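Local coordinates for glycosylation Associate Protein 3 (Streptococcus agalactiae serotype V, PDB 6OYC) that probably assists, within the Gap123 complex, the glycosylation and accessory Sec export of serine-rich repeat adhesins, at residues S40-L43 / Y44-S47. Residues are numbered along the deposited sequence; the frame is centred on the assembly and turned at random.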
ATOM      1  N   SER C  40      12.485  26.910  -5.034  1.00 64.76           N
ATOM      2  CA  SER C  40      11.084  26.597  -4.754  1.00 70.71           C
ATOM      3  C   SER C  40      10.485  26.050  -6.043  1.00 65.76           C
ATOM      4  O   SER C  40      10.189  26.807  -6.968  1.00 74.83           O
ATOM      5  CB  SER C  40      10.309  27.807  -4.244  1.00 69.36           C
ATOM      6  OG  SER C  40       9.235  27.387  -3.411  1.00 68.23           O
ATOM      7  N   THR C  41      10.331  24.738  -6.095  1.00 60.14           N
ATOM      8  CA  THR C  41       9.752  24.057  -7.238  1.00 56.90           C
ATOM      9  C   THR C  41       8.501  23.322  -6.787  1.00 59.09           C
ATOM     10  O   THR C  41       8.505  22.646  -5.748  1.00 54.63           O
ATOM     11  CB  THR C  41      10.737  23.064  -7.853  1.00 59.90           C
ATOM     12  OG1 THR C  41      12.036  23.663  -7.945  1.00 66.33           O
ATOM     13  CG2 THR C  41      10.256  22.620  -9.248  1.00 57.97           C
ATOM     14  N   ASN C  42       7.431  23.473  -7.556  1.00 56.50           N
ATOM     15  CA  ASN C  42       6.250  22.639  -7.386  1.00 49.63           C
ATOM     16  C   ASN C  42       6.577  21.327  -8.084  1.00 46.80           C
ATOM     17  O   ASN C  42       6.575  21.255  -9.312  1.00 47.53           O
ATOM     18  CB  ASN C  42       5.021  23.323  -7.973  1.00 47.53           C
ATOM     19  CG  ASN C  42       3.726  22.654  -7.564  1.00 50.00           C
ATOM     20  OD1 ASN C  42       2.945  23.198  -6.785  1.00 47.91           O
ATOM     21  ND2 ASN C  42       3.490  21.463  -8.094  1.00 52.46           N
ATOM     22  N   LEU C  43       6.914  20.293  -7.302  1.00 45.95           N
ATOM     23  CA  LEU C  43       7.384  19.039  -7.887  1.00 39.92           C
ATOM     24  C   LEU C  43       6.242  18.190  -8.404  1.00 41.85           C
ATOM     25  O   LEU C  43       6.430  17.419  -9.354  1.00 38.25           O
ATOM     26  CB  LEU C  43       8.170  18.217  -6.865  1.00 39.86           C
ATOM     27  CG  LEU C  43       9.406  18.853  -6.240  1.00 48.10           C
ATOM     28  CD1 LEU C  43       9.687  18.199  -4.900  1.00 48.82           C
ATOM     29  CD2 LEU C  43      10.616  18.734  -7.176  1.00 48.51           C
ATOM     30  N   TYR C  44       5.069  18.304  -7.782  1.00 37.52           N
ATOM     31  CA  TYR C  44       3.944  17.463  -8.145  1.00 37.91           C
ATOM     32  C   TYR C  44       2.693  17.999  -7.470  1.00 37.07           C
ATOM     33  O   TYR C  44       2.751  18.461  -6.327  1.00 34.31           O
ATOM     34  CB  TYR C  44       4.194  15.998  -7.744  1.00 36.57           C
ATOM     35  CG  TYR C  44       3.163  15.102  -8.355  1.00 39.35           C
ATOM     36  CD1 TYR C  44       3.214  14.780  -9.706  1.00 39.75           C
ATOM     37  CD2 TYR C  44       2.089  14.633  -7.604  1.00 37.29           C
ATOM     38  CE1 TYR C  44       2.241  13.994 -10.287  1.00 42.95           C
ATOM     39  CE2 TYR C  44       1.115  13.828  -8.174  1.00 39.49           C
ATOM     40  CZ  TYR C  44       1.199  13.508  -9.519  1.00 42.22           C
ATOM     41  OH  TYR C  44       0.230  12.730 -10.105  1.00 45.69           O
ATOM     42  N   THR C  45       1.564  17.912  -8.170  1.00 36.69           N
ATOM     43  CA  THR C  45       0.283  18.355  -7.633  1.00 35.83           C
ATOM     44  C   THR C  45      -0.781  17.292  -7.875  1.00 34.13           C
ATOM     45  O   THR C  45      -0.977  16.849  -9.012  1.00 33.79           O
ATOM     46  CB  THR C  45      -0.155  19.693  -8.251  1.00 31.68           C
ATOM     47  OG1 THR C  45       0.725  20.727  -7.802  1.00 35.79           O
ATOM     48  CG2 THR C  45      -1.578  20.059  -7.802  1.00 30.49           C
ATOM     49  N   TRP C  46      -1.458  16.899  -6.800  1.00 33.46           N
ATOM     50  CA  TRP C  46      -2.641  16.053  -6.814  1.00 30.52           C
ATOM     51  C   TRP C  46      -3.902  16.914  -6.786  1.00 29.91           C
ATOM     52  O   TRP C  46      -3.907  18.020  -6.241  1.00 31.35           O
ATOM     53  CB  TRP C  46      -2.653  15.125  -5.599  1.00 31.24           C
ATOM     54  CG  TRP C  46      -1.514  14.170  -5.497  1.00 35.79           C
ATOM     55  CD1 TRP C  46      -1.486  12.886  -5.951  1.00 36.44           C
ATOM     56  CD2 TRP C  46      -0.248  14.399  -4.856  1.00 33.84           C
ATOM     57  NE1 TRP C  46      -0.277  12.301  -5.652  1.00 37.80           N
ATOM     58  CE2 TRP C  46       0.498  13.204  -4.971  1.00 38.18           C
ATOM     59  CE3 TRP C  46       0.329  15.496  -4.209  1.00 31.12           C
ATOM     60  CZ2 TRP C  46       1.797  13.076  -4.465  1.00 35.12           C
ATOM     61  CZ3 TRP C  46       1.615  15.365  -3.697  1.00 34.76           C
ATOM     62  CH2 TRP C  46       2.335  14.166  -3.831  1.00 33.87           C
ATOM     63  N   SER C  47      -4.996  16.384  -7.332  1.00 27.87           N
ATOM     64  CA  SER C  47      -6.202  17.196  -7.447  1.00 30.28           C
ATOM     65  C   SER C  47      -7.455  16.396  -7.101  1.00 28.56           C
ATOM     66  O   SER C  47      -7.549  15.198  -7.384  1.00 30.63           O
ATOM     67  CB  SER C  47      -6.339  17.792  -8.863  1.00 27.45           C
ATOM     68  OG  SER C  47      -7.538  18.544  -8.933  1.00 37.46           O
TER
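A classic beta bulge in strand 41-47 brings the side chains of Asn42 and Thr45 together. Leu43 and Tyr44, the two residues between them, both pair through their backbones with Leu123 of strand 118-125. Leu43 has a helix-like backbone, and its N lies 2.8 Å from Tyr44 N, two donors turned toward the same neighbouring strand. The extra residue upsets the usual alternation of side chains, and Asn42 and Thr45, three apart, come out on the same face of the sheet. Asn42 ND2 donates to Thr45 OG1 over 2.9 Å, with an N-H...O angle of 154° and the hydroxyl 15° out of the amide plane. With CG anti to the backbone N (chi1 -167°), the amide lies beside the Asn42 carbonyl carbon, the side from which the chain runs on to Thr45; OG1, beside the Thr45 backbone N, points back to meet it. Ser122 OG, on strand 118-125, hydrogen-bonds both Asn42 OD1 and Thr45 OG1, so both ends of the amide are held and its plane is fixed by two hydroxyls. Strand 41-47 is outermost, within this chain, in the four-stranded antiparallel sheet of the accessory Sec family domain, which belongs to the galactose-binding-like clan of beta sandwiches. From the second bulge position, Tyr44 puts CD2 3.3 Å above the Trp46 ring plane, over its centre, and Trp9 also meets the tyrosine ring.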